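Long-range contacts in botulinum neurotoxin type G (Clostridium botulinum, PDB 3MPP), which binds the surface of host nerve cells through this receptor-binding domain, so that the intact toxin can deliver its zinc-protease light chain into the cytosol: residues N37-L42 / W197-N202; I97-G102 / R175-N180; D134-Y139 / N275-Y280; R321-V326 / P339-P344. The protein carries 4 engineered substitutions. One frame throughout, in Å; residues are numbered along the deposited sequence.

Contact 1 of 4, residues N37-L42 / W197-N202; sequences NGQFKL and WIKDFN
Phe40 and Ile198 form an antiparallel hydrogen-bonded pair where strands 39-42 and 197-202 meet, their axes 4.7 Å apart and their directions differing by 152°. Phe40 N gives to Ile198 O at 2.9 Å, and Ile198 N returns to Phe40 O at 2.8 Å. On this face of the sheet Ile198 CB covers one face of the Phe40 ring, offset toward the rim, while its CG2 branch reaches Phe40 CZ at 3.6 Å, branched isoleucine fitting flat phenyl. On the other face, Lys41 CB stands squarely above the six-membered ring of Trp197, 3.5 Å from its centroid. With CG anti to the backbone N (chi1 -175°) and the rest extended, the lysine lays its methylenes over the indole. The strands belong to the lectin-like sandwich of the N-terminal subdomain. Because the Trp197 ring holds the lysine chain along it, the charged NZ is carried beyond the strand pair to Glu427, outside both segments, and so links the sandwich to the C-terminal subdomain.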
loop_
_atom_site.group_PDB
_atom_site.type_symbol
_atom_site.label_atom_id
_atom_site.label_comp_id
_atom_site.label_asym_id
_atom_site.label_seq_id
_atom_site.Cartn_x
_atom_site.Cartn_y
_atom_site.Cartn_z
ATOM N N ASN A 37 14.772 0.832 1.808
ATOM C CA ASN A 37 15.947 0.668 2.656
ATOM C C ASN A 37 15.802 0.102 4.066
ATOM O O ASN A 37 16.274 0.735 5.005
ATOM C CB ASN A 37 16.686 2.004 2.761
ATOM C CG ASN A 37 15.895 3.041 3.531
ATOM O OD1 ASN A 37 16.463 3.934 4.162
ATOM N ND2 ASN A 37 14.573 2.920 3.493
ATOM N N GLY A 38 15.184 -1.058 4.261
ATOM C CA GLY A 38 14.408 -1.799 3.287
ATOM C C GLY A 38 13.151 -2.232 4.051
ATOM O O GLY A 38 12.455 -1.387 4.603
ATOM N N GLN A 39 12.849 -3.528 4.105
ATOM C CA GLN A 39 11.646 -3.991 4.809
ATOM C C GLN A 39 11.923 -5.230 5.635
ATOM O O GLN A 39 12.723 -6.057 5.231
ATOM C CB GLN A 39 10.528 -4.313 3.813
ATOM C CG GLN A 39 10.237 -3.199 2.808
ATOM C CD GLN A 39 9.141 -3.601 1.813
ATOM O OE1 GLN A 39 8.687 -4.758 1.790
ATOM N NE2 GLN A 39 8.715 -2.651 0.991
ATOM N N PHE A 40 11.259 -5.373 6.787
ATOM C CA PHE A 40 11.363 -6.632 7.529
ATOM C C PHE A 40 10.032 -7.207 7.995
ATOM O O PHE A 40 9.083 -6.481 8.265
ATOM C CB PHE A 40 12.381 -6.574 8.697
ATOM C CG PHE A 40 11.985 -5.673 9.831
ATOM C CD1 PHE A 40 11.169 -6.137 10.855
ATOM C CD2 PHE A 40 12.475 -4.375 9.905
ATOM C CE1 PHE A 40 10.823 -5.319 11.921
ATOM C CE2 PHE A 40 12.126 -3.542 10.964
ATOM C CZ PHE A 40 11.301 -4.022 11.985
ATOM N N LYS A 41 10.000 -8.530 8.095
ATOM C CA LYS A 41 8.803 -9.268 8.459
ATOM C C LYS A 41 9.021 -9.984 9.794
ATOM O O LYS A 41 9.955 -10.775 9.944
ATOM C CB LYS A 41 8.502 -10.292 7.362
ATOM C CG LYS A 41 7.208 -11.092 7.520
ATOM C CD LYS A 41 7.169 -12.129 6.374
ATOM C CE LYS A 41 5.967 -13.034 6.387
ATOM N NZ LYS A 41 6.059 -13.986 5.231
ATOM N N LEU A 42 8.154 -9.698 10.754
ATOM C CA LEU A 42 8.113 -10.430 12.022
ATOM C C LEU A 42 7.084 -11.547 11.942
ATOM O O LEU A 42 5.912 -11.295 11.661
ATOM C CB LEU A 42 7.744 -9.485 13.164
ATOM C CG LEU A 42 8.642 -8.260 13.379
ATOM C CD1 LEU A 42 8.090 -7.368 14.472
ATOM C CD2 LEU A 42 10.066 -8.705 13.713
ATOM N N TRP A 197 4.638 -6.757 8.582
ATOM C CA TRP A 197 5.753 -6.139 7.853
ATOM C C TRP A 197 5.969 -4.727 8.389
ATOM O O TRP A 197 5.006 -4.002 8.654
ATOM C CB TRP A 197 5.478 -6.072 6.331
ATOM C CG TRP A 197 5.707 -7.362 5.585
ATOM C CD1 TRP A 197 4.770 -8.316 5.267
ATOM C CD2 TRP A 197 6.952 -7.825 5.043
ATOM N NE1 TRP A 197 5.368 -9.348 4.565
ATOM C CE2 TRP A 197 6.701 -9.064 4.409
ATOM C CE3 TRP A 197 8.264 -7.311 5.042
ATOM C CZ2 TRP A 197 7.714 -9.803 3.790
ATOM C CZ3 TRP A 197 9.262 -8.036 4.423
ATOM C CH2 TRP A 197 8.984 -9.272 3.801
ATOM N N ILE A 198 7.235 -4.335 8.521
ATOM C CA ILE A 198 7.594 -2.994 8.981
ATOM C C ILE A 198 8.686 -2.403 8.081
ATOM O O ILE A 198 9.562 -3.128 7.607
ATOM C CB ILE A 198 8.101 -3.036 10.442
ATOM C CG1 ILE A 198 6.947 -3.376 11.391
ATOM C CG2 ILE A 198 8.748 -1.704 10.830
ATOM C CD1 ILE A 198 7.394 -3.830 12.755
ATOM N N LYS A 199 8.630 -1.095 7.841
ATOM C CA LYS A 199 9.679 -0.411 7.104
ATOM C C LYS A 199 9.806 1.012 7.625
ATOM O O LYS A 199 8.903 1.519 8.286
ATOM C CB LYS A 199 9.376 -0.389 5.594
ATOM C CG LYS A 199 8.242 0.549 5.190
ATOM C CD LYS A 199 8.113 0.628 3.660
ATOM C CE LYS A 199 6.829 1.320 3.226
ATOM N NZ LYS A 199 6.818 1.628 1.747
ATOM N N ASP A 200 10.939 1.638 7.326
ATOM C CA ASP A 200 11.184 3.034 7.670
ATOM C C ASP A 200 10.941 3.336 9.138
ATOM O O ASP A 200 10.267 4.312 9.455
ATOM C CB ASP A 200 10.297 3.953 6.818
ATOM C CG ASP A 200 10.615 3.869 5.341
ATOM O OD1 ASP A 200 11.775 3.566 4.991
ATOM O OD2 ASP A 200 9.702 4.117 4.526
ATOM N N PHE A 201 11.476 2.516 10.041
ATOM C CA PHE A 201 11.298 2.818 11.455
ATOM C C PHE A 201 12.251 3.930 11.898
ATOM O O PHE A 201 13.460 3.856 11.666
ATOM C CB PHE A 201 11.461 1.587 12.350
ATOM C CG PHE A 201 11.216 1.881 13.806
ATOM C CD1 PHE A 201 9.959 1.712 14.358
ATOM C CD2 PHE A 201 12.238 2.369 14.612
ATOM C CE1 PHE A 201 9.729 2.005 15.693
ATOM C CE2 PHE A 201 12.010 2.659 15.943
ATOM C CZ PHE A 201 10.759 2.477 16.485
ATOM N N ASN A 202 11.682 4.952 12.533
ATOM C CA ASN A 202 12.421 6.127 12.980
ATOM C C ASN A 202 11.959 6.585 14.347
ATOM O O ASN A 202 10.764 6.582 14.634
ATOM C CB ASN A 202 12.210 7.299 12.018
ATOM C CG ASN A 202 12.878 7.093 10.686
ATOM O OD1 ASN A 202 12.230 6.723 9.704
ATOM N ND2 ASN A 202 14.180 7.352 10.632
HETATM O O HOH W 1 13.124 0.569 5.865
#

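Contact 2 of 4, residues I97-G102 / R175-N180; sequences IKNDSG and RINSSN
Asn177 holds the turn of segment 97-102 at two places. Its backbone N gives a nearly straight bond to Ser101 OG (2.8 Å, 164°), and its side-chain ND2 gives to Lys98 O at 3.0 Å. Lys98 O has a second donor, Ser101 N, at 2.9 Å; the two N-H groups reach it from opposite faces of its carbonyl plane. The bond from Ser101 N closes a type I' turn from Lys98 to Ser101, Lys98 N returns a bond to Ser101 O (2.8 Å), and asparagine readily accepts the left-handed backbone angles at Asn99. This is the hairpin between strands 90-98 and 103-108 in one sheet of the lectin-like sandwich, crossed by the loop before strand 181-187. Serine suits position 101: its hydroxyl also bonds to the carbonyl of Ile117. At Gly102 the backbone angles would jam any side chain against the preceding carbonyl oxygen; its CA approaches Asn177 O at 3.4 Å. Ser179 OG bonds Asp181 N and, weakly, Ile97 O.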
loop_
_atom_site.group_PDB
_atom_site.type_symbol
_atom_site.label_atom_id
_atom_site.label_comp_id
_atom_site.label_asym_id
_atom_site.label_seq_id
_atom_site.Cartn_x
_atom_site.Cartn_y
_atom_site.Cartn_z
ATOM N N ILE A 97 10.304 -0.881 27.129
ATOM C CA ILE A 97 9.726 -1.073 28.451
ATOM C C ILE A 97 10.809 -1.459 29.442
ATOM O O ILE A 97 11.757 -2.161 29.099
ATOM C CB ILE A 97 8.685 -2.211 28.434
ATOM C CG1 ILE A 97 7.519 -1.882 27.486
ATOM C CG2 ILE A 97 8.207 -2.541 29.857
ATOM C CD1 ILE A 97 6.482 -0.954 28.075
ATOM N N LYS A 98 10.657 -0.998 30.676
ATOM C CA LYS A 98 11.598 -1.318 31.733
ATOM C C LYS A 98 10.853 -1.281 33.055
ATOM O O LYS A 98 10.162 -0.308 33.352
ATOM C CB LYS A 98 12.735 -0.303 31.730
ATOM C CG LYS A 98 13.717 -0.443 32.867
ATOM C CD LYS A 98 14.689 0.713 32.826
ATOM C CE LYS A 98 15.531 0.783 34.074
ATOM N NZ LYS A 98 16.096 2.149 34.226
ATOM N N ASN A 99 10.991 -2.345 33.841
ATOM C CA ASN A 99 10.237 -2.476 35.080
ATOM C C ASN A 99 8.742 -2.251 34.834
ATOM O O ASN A 99 8.066 -1.557 35.607
ATOM C CB ASN A 99 10.753 -1.493 36.132
ATOM C CG ASN A 99 12.240 -1.647 36.400
ATOM O OD1 ASN A 99 12.695 -2.688 36.875
ATOM N ND2 ASN A 99 13.004 -0.596 36.113
ATOM N N ASP A 100 8.246 -2.819 33.738
ATOM C CA ASP A 100 6.826 -2.760 33.394
ATOM C C ASP A 100 6.361 -1.368 32.979
ATOM O O ASP A 100 5.163 -1.127 32.840
ATOM C CB ASP A 100 5.971 -3.273 34.555
ATOM C CG ASP A 100 6.180 -4.743 34.817
ATOM O OD1 ASP A 100 6.272 -5.505 33.835
ATOM O OD2 ASP A 100 6.248 -5.138 36.002
ATOM N N SER A 101 7.308 -0.457 32.778
ATOM C CA SER A 101 6.983 0.919 32.410
ATOM C C SER A 101 7.728 1.383 31.155
ATOM O O SER A 101 8.919 1.114 30.988
ATOM C CB SER A 101 7.276 1.867 33.571
ATOM O OG SER A 101 7.140 3.216 33.165
ATOM N N GLY A 102 7.013 2.089 30.280
ATOM C CA GLY A 102 7.573 2.582 29.035
ATOM C C GLY A 102 6.469 2.756 28.014
ATOM O O GLY A 102 5.360 3.147 28.377
ATOM N N ARG A 175 5.107 8.627 36.368
ATOM C CA ARG A 175 6.329 8.689 35.572
ATOM C C ARG A 175 6.466 7.476 34.647
ATOM O O ARG A 175 6.104 6.357 35.016
ATOM C CB ARG A 175 7.556 8.819 36.481
ATOM C CG ARG A 175 8.806 9.315 35.771
ATOM C CD ARG A 175 9.581 8.174 35.130
ATOM N NE ARG A 175 10.307 8.607 33.939
ATOM C CZ ARG A 175 11.446 9.293 33.961
ATOM N NH1 ARG A 175 11.994 9.635 35.119
ATOM N NH2 ARG A 175 12.033 9.642 32.824
ATOM N N ILE A 176 6.990 7.709 33.446
ATOM C CA ILE A 176 7.160 6.648 32.454
ATOM C C ILE A 176 8.638 6.350 32.215
ATOM O O ILE A 176 9.382 7.202 31.722
ATOM C CB ILE A 176 6.522 7.018 31.096
ATOM C CG1 ILE A 176 5.162 7.694 31.294
ATOM C CG2 ILE A 176 6.392 5.779 30.213
ATOM C CD1 ILE A 176 4.095 6.781 31.852
ATOM N N ASN A 177 9.051 5.133 32.556
ATOM C CA ASN A 177 10.437 4.705 32.373
ATOM C C ASN A 177 10.904 4.738 30.917
ATOM O O ASN A 177 10.107 4.563 29.988
ATOM C CB ASN A 177 10.643 3.300 32.947
ATOM C CG ASN A 177 10.748 3.295 34.464
ATOM O OD1 ASN A 177 10.683 4.344 35.110
ATOM N ND2 ASN A 177 10.906 2.107 35.041
ATOM N N SER A 178 12.202 4.968 30.731
ATOM C CA SER A 178 12.810 4.908 29.406
ATOM C C SER A 178 13.778 3.731 29.345
ATOM O O SER A 178 14.575 3.528 30.259
ATOM C CB SER A 178 13.551 6.208 29.092
ATOM O OG SER A 178 14.705 6.339 29.903
ATOM N N SER A 179 13.704 2.954 28.270
ATOM C CA SER A 179 14.573 1.793 28.120
ATOM C C SER A 179 15.629 1.996 27.032
ATOM O O SER A 179 15.417 2.739 26.072
ATOM C CB SER A 179 13.746 0.541 27.830
ATOM O OG SER A 179 14.568 -0.613 27.777
ATOM N N ASN A 180 16.770 1.333 27.199
ATOM C CA ASN A 180 17.841 1.366 26.210
ATOM C C ASN A 180 17.553 0.441 25.033
ATOM O O ASN A 180 18.154 0.573 23.965
ATOM C CB ASN A 180 19.174 0.968 26.848
ATOM C CG ASN A 180 19.645 1.965 27.885
ATOM O OD1 ASN A 180 19.607 3.176 27.663
ATOM N ND2 ASN A 180 20.101 1.459 29.024
#

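Contact 3 of 4, residues D134-Y139 / N275-Y280; sequences DNISDY and NYQNLY
Asp134 begins the contact with its carbonyl beside that of Asn275, the two acceptors 3.2 Å apart and without a bond between them. Asn135 carries most of what follows. Its backbone O takes the N-H of Gln277 in the carbonyl plane, on a lone pair (3.0 Å), and water 2 donates both to this oxygen and to Gln277 O. The Asn135 side chain is held as well: OD1 accepts from Asn275 ND2 at 3.1 Å, the donor tilted 44° above the carbonyl plane, while water 3 bridges OD1 to Asn275 OD1. Asn275 ND2 is also bonded to Lys133 O. Here the loop before strand 144-150, in the N-terminal lectin-like subdomain, lies against the short edge strand 275-277 of the C-terminal beta-trefoil subdomain, so these bonds join the two halves of the receptor-binding domain. The Asn135 amide also stacks on that of Gln277, their planes 12° apart and Asn135 CG 3.5 Å from Gln277 CD. Gln277 suits this place because its extended chain lays a flat amide along Asn135 while OE1 takes a bond from Asn249. Next, Ile136 turns from polar to apolar contact, its CD1 methyl meeting Leu279 CD2 at 4.0 Å.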
loop_
_atom_site.group_PDB
_atom_site.type_symbol
_atom_site.label_atom_id
_atom_site.label_comp_id
_atom_site.label_asym_id
_atom_site.label_seq_id
_atom_site.Cartn_x
_atom_site.Cartn_y
_atom_site.Cartn_z
ATOM N N ASP A 134 -15.755 -2.376 4.659
ATOM C CA ASP A 134 -15.811 -1.631 3.401
ATOM C C ASP A 134 -15.518 -2.551 2.224
ATOM O O ASP A 134 -14.694 -3.456 2.327
ATOM C CB ASP A 134 -14.834 -0.454 3.415
ATOM C CG ASP A 134 -15.294 0.683 4.328
ATOM O OD1 ASP A 134 -16.455 0.661 4.793
ATOM O OD2 ASP A 134 -14.488 1.594 4.582
ATOM N N ASN A 135 -16.190 -2.310 1.105
ATOM C CA ASN A 135 -15.913 -3.074 -0.100
ATOM C C ASN A 135 -14.438 -3.028 -0.470
ATOM O O ASN A 135 -13.872 -4.040 -0.872
ATOM C CB ASN A 135 -16.766 -2.573 -1.264
ATOM C CG ASN A 135 -18.228 -2.923 -1.094
ATOM O OD1 ASN A 135 -18.566 -3.999 -0.596
ATOM N ND2 ASN A 135 -19.102 -2.021 -1.505
ATOM N N ILE A 136 -13.835 -1.843 -0.354
ATOM C CA ILE A 136 -12.425 -1.654 -0.674
ATOM C C ILE A 136 -11.751 -0.870 0.450
ATOM O O ILE A 136 -12.236 0.173 0.869
ATOM C CB ILE A 136 -12.236 -0.889 -2.031
ATOM C CG1 ILE A 136 -12.983 -1.584 -3.174
ATOM C CG2 ILE A 136 -10.756 -0.731 -2.384
ATOM C CD1 ILE A 136 -12.325 -2.868 -3.675
ATOM N N SER A 137 -10.625 -1.375 0.933
ATOM C CA SER A 137 -9.940 -0.767 2.061
ATOM C C SER A 137 -8.616 -0.122 1.650
ATOM O O SER A 137 -7.840 -0.728 0.926
ATOM C CB SER A 137 -9.647 -1.843 3.106
ATOM O OG SER A 137 -8.792 -1.334 4.111
ATOM N N ASP A 138 -8.352 1.090 2.138
ATOM C CA ASP A 138 -7.061 1.743 1.942
ATOM C C ASP A 138 -6.011 1.206 2.923
ATOM O O ASP A 138 -4.856 1.639 2.895
ATOM C CB ASP A 138 -7.187 3.253 2.178
ATOM C CG ASP A 138 -8.144 3.939 1.199
ATOM O OD1 ASP A 138 -8.672 3.277 0.289
ATOM O OD2 ASP A 138 -8.368 5.153 1.354
ATOM N N TYR A 139 -6.398 0.271 3.787
ATOM C CA TYR A 139 -5.510 -0.147 4.886
ATOM C C TYR A 139 -5.215 -1.651 4.966
ATOM O O TYR A 139 -4.079 -2.058 5.227
ATOM C CB TYR A 139 -6.071 0.343 6.225
ATOM C CG TYR A 139 -6.281 1.839 6.249
ATOM C CD1 TYR A 139 -5.208 2.694 6.441
ATOM C CD2 TYR A 139 -7.548 2.397 6.064
ATOM C CE1 TYR A 139 -5.374 4.084 6.446
ATOM C CE2 TYR A 139 -7.729 3.796 6.079
ATOM C CZ TYR A 139 -6.628 4.620 6.262
ATOM O OH TYR A 139 -6.763 5.985 6.283
ATOM N N ASN A 275 -16.919 -7.649 5.715
ATOM C CA ASN A 275 -17.367 -7.603 4.324
ATOM C C ASN A 275 -16.266 -7.035 3.466
ATOM O O ASN A 275 -15.607 -6.062 3.857
ATOM C CB ASN A 275 -18.605 -6.714 4.178
ATOM C CG ASN A 275 -18.886 -6.360 2.729
ATOM O OD1 ASN A 275 -19.365 -7.193 1.959
ATOM N ND2 ASN A 275 -18.560 -5.129 2.343
ATOM N N TYR A 276 -16.056 -7.643 2.301
ATOM C CA TYR A 276 -15.092 -7.144 1.326
ATOM C C TYR A 276 -15.469 -7.592 -0.071
ATOM O O TYR A 276 -16.079 -8.644 -0.246
ATOM C CB TYR A 276 -13.669 -7.653 1.626
ATOM C CG TYR A 276 -13.495 -9.154 1.528
ATOM C CD1 TYR A 276 -13.091 -9.756 0.342
ATOM C CD2 TYR A 276 -13.708 -9.975 2.644
ATOM C CE1 TYR A 276 -12.920 -11.144 0.253
ATOM C CE2 TYR A 276 -13.539 -11.357 2.565
ATOM C CZ TYR A 276 -13.147 -11.933 1.369
ATOM O OH TYR A 276 -12.984 -13.297 1.298
ATOM N N GLN A 277 -15.066 -6.810 -1.069
ATOM C CA GLN A 277 -15.181 -7.255 -2.450
ATOM C C GLN A 277 -13.908 -7.945 -2.896
ATOM O O GLN A 277 -12.815 -7.556 -2.486
ATOM C CB GLN A 277 -15.528 -6.083 -3.372
ATOM C CG GLN A 277 -17.014 -5.696 -3.253
ATOM C CD GLN A 277 -17.365 -4.514 -4.121
ATOM O OE1 GLN A 277 -16.492 -3.728 -4.501
ATOM N NE2 GLN A 277 -18.646 -4.367 -4.430
ATOM N N ASN A 278 -14.057 -8.979 -3.723
ATOM C CA ASN A 278 -12.909 -9.693 -4.299
ATOM C C ASN A 278 -12.074 -8.840 -5.261
ATOM O O ASN A 278 -12.616 -8.009 -5.983
ATOM C CB ASN A 278 -13.396 -10.962 -5.012
ATOM C CG ASN A 278 -13.866 -12.008 -4.040
ATOM O OD1 ASN A 278 -15.008 -12.485 -4.097
ATOM N ND2 ASN A 278 -12.999 -12.349 -3.107
ATOM N N LEU A 279 -10.763 -9.086 -5.262
ATOM C CA LEU A 279 -9.760 -8.316 -5.995
ATOM C C LEU A 279 -9.162 -9.083 -7.153
ATOM O O LEU A 279 -8.762 -8.504 -8.173
ATOM C CB LEU A 279 -8.604 -7.953 -5.053
ATOM C CG LEU A 279 -9.015 -7.137 -3.825
ATOM C CD1 LEU A 279 -7.788 -6.741 -3.027
ATOM C CD2 LEU A 279 -9.797 -5.891 -4.269
ATOM N N TYR A 280 -9.049 -10.393 -6.986
ATOM C CA TYR A 280 -8.423 -11.197 -8.015
ATOM C C TYR A 280 -9.449 -11.630 -9.060
ATOM O O TYR A 280 -9.810 -12.795 -9.124
ATOM C CB TYR A 280 -7.759 -12.418 -7.395
ATOM C CG TYR A 280 -6.824 -12.114 -6.261
ATOM C CD1 TYR A 280 -5.988 -11.009 -6.298
ATOM C CD2 TYR A 280 -6.720 -12.980 -5.175
ATOM C CE1 TYR A 280 -5.085 -10.759 -5.261
ATOM C CE2 TYR A 280 -5.832 -12.731 -4.144
ATOM C CZ TYR A 280 -5.019 -11.621 -4.192
ATOM O OH TYR A 280 -4.138 -11.381 -3.150
HETATM O O HOH W 2 -11.640 -5.451 -0.891
HETATM O O HOH W 3 -20.649 -6.206 -0.491
#

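Contact 4 of 4, residues R321-V326 / P339-P344; sequences RVYVLV and PINDDP
Tyr323 meets Asn341 between two segments that run in broadly similar directions, 23° apart end to end. The tyrosine spans the gap. Its OH accepts from Asn341 N at 3.2 Å, and water 4 lies at the ring edge, 2.9 Å from Tyr323 OH, donating to Asn341 O. The amide of Asn341 comes back over the phenol: ND2 sits above one ring face, offset toward the rim and 3.3 Å from Tyr323 CZ, with the two planes 37° apart. A chi1 of 66° places the amide between its own backbone N and carbonyl carbon, where both ends are occupied. ND2 gives a nearly straight bond to Pro339 O (3.1 Å), and OD1 accepts from Asp343 N at 3.0 Å on a lone pair. The second bond makes an Asx turn, a natural place for asparagine. In the beta-trefoil subdomain, strand 320-325 pairs with strands 332-339 and 346-353, and segment 339-344 is mostly the loop joining those two neighbours. Ile340 lends an apolar arm to a charged residue: its CD1 touches Arg321 CB at 3.6 Å and covers one face of the guanidinium, which is salt-bridged to Asp348 and bonded to Asn311. At the far end Val326 CG2 touches the carbonyl oxygen Pro344 O, 3.3 Å away.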
loop_
_atom_site.group_PDB
_atom_site.type_symbol
_atom_site.label_atom_id
_atom_site.label_comp_id
_atom_site.label_asym_id
_atom_site.label_seq_id
_atom_site.Cartn_x
_atom_site.Cartn_y
_atom_site.Cartn_z
ATOM N N ARG A 321 -2.695 -8.955 -25.970
ATOM C CA ARG A 321 -2.039 -7.712 -25.622
ATOM C C ARG A 321 -3.031 -6.607 -25.849
ATOM O O ARG A 321 -3.969 -6.763 -26.639
ATOM C CB ARG A 321 -0.809 -7.500 -26.511
ATOM C CG ARG A 321 -0.152 -6.128 -26.351
ATOM C CD ARG A 321 1.193 -6.088 -27.056
ATOM N NE ARG A 321 2.135 -6.991 -26.409
ATOM C CZ ARG A 321 3.354 -7.251 -26.868
ATOM N NH1 ARG A 321 3.783 -6.678 -27.993
ATOM N NH2 ARG A 321 4.141 -8.082 -26.200
ATOM N N VAL A 322 -2.834 -5.495 -25.147
ATOM C CA VAL A 322 -3.701 -4.344 -25.293
ATOM C C VAL A 322 -3.251 -3.506 -26.483
ATOM O O VAL A 322 -2.081 -3.145 -26.575
ATOM C CB VAL A 322 -3.692 -3.472 -24.017
ATOM C CG1 VAL A 322 -4.566 -2.248 -24.213
ATOM C CG2 VAL A 322 -4.164 -4.295 -22.779
ATOM N N TYR A 323 -4.182 -3.202 -27.389
ATOM C CA TYR A 323 -3.884 -2.340 -28.539
ATOM C C TYR A 323 -4.754 -1.089 -28.592
ATOM O O TYR A 323 -5.939 -1.112 -28.250
ATOM C CB TYR A 323 -3.994 -3.098 -29.871
ATOM C CG TYR A 323 -2.914 -4.138 -30.082
ATOM C CD1 TYR A 323 -1.736 -3.826 -30.742
ATOM C CD2 TYR A 323 -3.077 -5.433 -29.602
ATOM C CE1 TYR A 323 -0.748 -4.784 -30.942
ATOM C CE2 TYR A 323 -2.099 -6.391 -29.781
ATOM C CZ TYR A 323 -0.939 -6.063 -30.452
ATOM O OH TYR A 323 0.026 -7.024 -30.604
ATOM N N VAL A 324 -4.151 -0.004 -29.051
ATOM C CA VAL A 324 -4.864 1.233 -29.273
ATOM C C VAL A 324 -5.171 1.415 -30.764
ATOM O O VAL A 324 -4.287 1.263 -31.607
ATOM C CB VAL A 324 -4.032 2.415 -28.764
ATOM C CG1 VAL A 324 -4.647 3.747 -29.221
ATOM C CG2 VAL A 324 -3.940 2.354 -27.248
ATOM N N LEU A 325 -6.418 1.742 -31.089
ATOM C CA LEU A 325 -6.759 2.026 -32.478
ATOM C C LEU A 325 -6.190 3.391 -32.856
ATOM O O LEU A 325 -6.678 4.413 -32.398
ATOM C CB LEU A 325 -8.277 1.984 -32.671
ATOM C CG LEU A 325 -8.820 0.595 -33.018
ATOM C CD1 LEU A 325 -8.673 -0.349 -31.840
ATOM C CD2 LEU A 325 -10.275 0.666 -33.478
ATOM N N VAL A 326 -5.156 3.411 -33.686
ATOM C CA VAL A 326 -4.443 4.662 -33.962
ATOM C C VAL A 326 -5.135 5.617 -34.927
ATOM O O VAL A 326 -4.897 6.818 -34.876
ATOM C CB VAL A 326 -3.008 4.415 -34.465
ATOM C CG1 VAL A 326 -2.129 3.972 -33.317
ATOM C CG2 VAL A 326 -3.001 3.397 -35.581
ATOM N N PRO A 339 -4.737 -11.089 -30.036
ATOM C CA PRO A 339 -3.463 -11.783 -30.240
ATOM C C PRO A 339 -2.422 -10.838 -30.837
ATOM O O PRO A 339 -2.765 -9.888 -31.554
ATOM C CB PRO A 339 -3.806 -12.882 -31.267
ATOM C CG PRO A 339 -5.311 -13.056 -31.167
ATOM C CD PRO A 339 -5.854 -11.704 -30.782
ATOM N N ILE A 340 -1.157 -11.113 -30.552
ATOM C CA ILE A 340 -0.055 -10.323 -31.082
ATOM C C ILE A 340 -0.138 -10.203 -32.596
ATOM O O ILE A 340 -0.426 -11.181 -33.295
ATOM C CB ILE A 340 1.310 -10.933 -30.710
ATOM C CG1 ILE A 340 1.359 -11.250 -29.214
ATOM C CG2 ILE A 340 2.446 -9.995 -31.120
ATOM C CD1 ILE A 340 0.902 -10.098 -28.331
ATOM N N ASN A 341 0.123 -9.001 -33.102
ATOM C CA ASN A 341 0.006 -8.744 -34.538
ATOM C C ASN A 341 0.877 -7.571 -34.973
ATOM O O ASN A 341 1.289 -6.764 -34.136
ATOM C CB ASN A 341 -1.454 -8.418 -34.878
ATOM C CG ASN A 341 -1.918 -7.107 -34.240
ATOM O OD1 ASN A 341 -1.712 -6.035 -34.804
ATOM N ND2 ASN A 341 -2.539 -7.192 -33.054
ATOM N N ASP A 342 1.109 -7.467 -36.283
ATOM C CA ASP A 342 1.850 -6.347 -36.867
ATOM C C ASP A 342 0.958 -5.435 -37.713
ATOM O O ASP A 342 1.377 -4.922 -38.751
ATOM C CB ASP A 342 2.978 -6.875 -37.735
ATOM C CG ASP A 342 4.061 -7.547 -36.922
ATOM O OD1 ASP A 342 4.428 -6.995 -35.869
ATOM O OD2 ASP A 342 4.530 -8.623 -37.332
ATOM N N ASP A 343 -0.279 -5.261 -37.278
ATOM C CA ASP A 343 -1.233 -4.463 -38.032
ATOM C C ASP A 343 -1.026 -3.011 -37.608
ATOM O O ASP A 343 -1.261 -2.653 -36.458
ATOM C CB ASP A 343 -2.653 -4.948 -37.738
ATOM C CG ASP A 343 -3.700 -4.255 -38.579
ATOM O OD1 ASP A 343 -3.480 -3.084 -38.956
ATOM O OD2 ASP A 343 -4.744 -4.893 -38.861
ATOM N N PRO A 344 -0.547 -2.173 -38.533
ATOM C CA PRO A 344 -0.233 -0.774 -38.203
ATOM C C PRO A 344 -1.463 0.088 -37.878
ATOM O O PRO A 344 -1.293 1.240 -37.488
ATOM C CB PRO A 344 0.441 -0.237 -39.482
ATOM C CG PRO A 344 0.389 -1.328 -40.490
ATOM C CD PRO A 344 -0.396 -2.478 -39.965
HETATM O O HOH W 4 2.597 -6.027 -31.620
#

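How the contacts relate
Contact 1 opens at residue 37 and closes at 197-202, drawing most of the N-terminal lectin-like subdomain into one long loop. Contact 2 falls wholly within that span, tying the 97-102 hairpin to the chain leading into strand 181-187, both in the sheet that does not contain contact 1; its centre lies about 24 Å from that of contact 1. Contact 3 starts at 134, inside both loops, but closes only at 275-280, so it crosses the first two and joins the subdomains. Contact 4 follows in series, a short closure with 12 residues between its segments, within the trefoil. Its centre is about 65 Å from that of contact 2, with contacts 1 and 3 lying closer to the chain's centre than either.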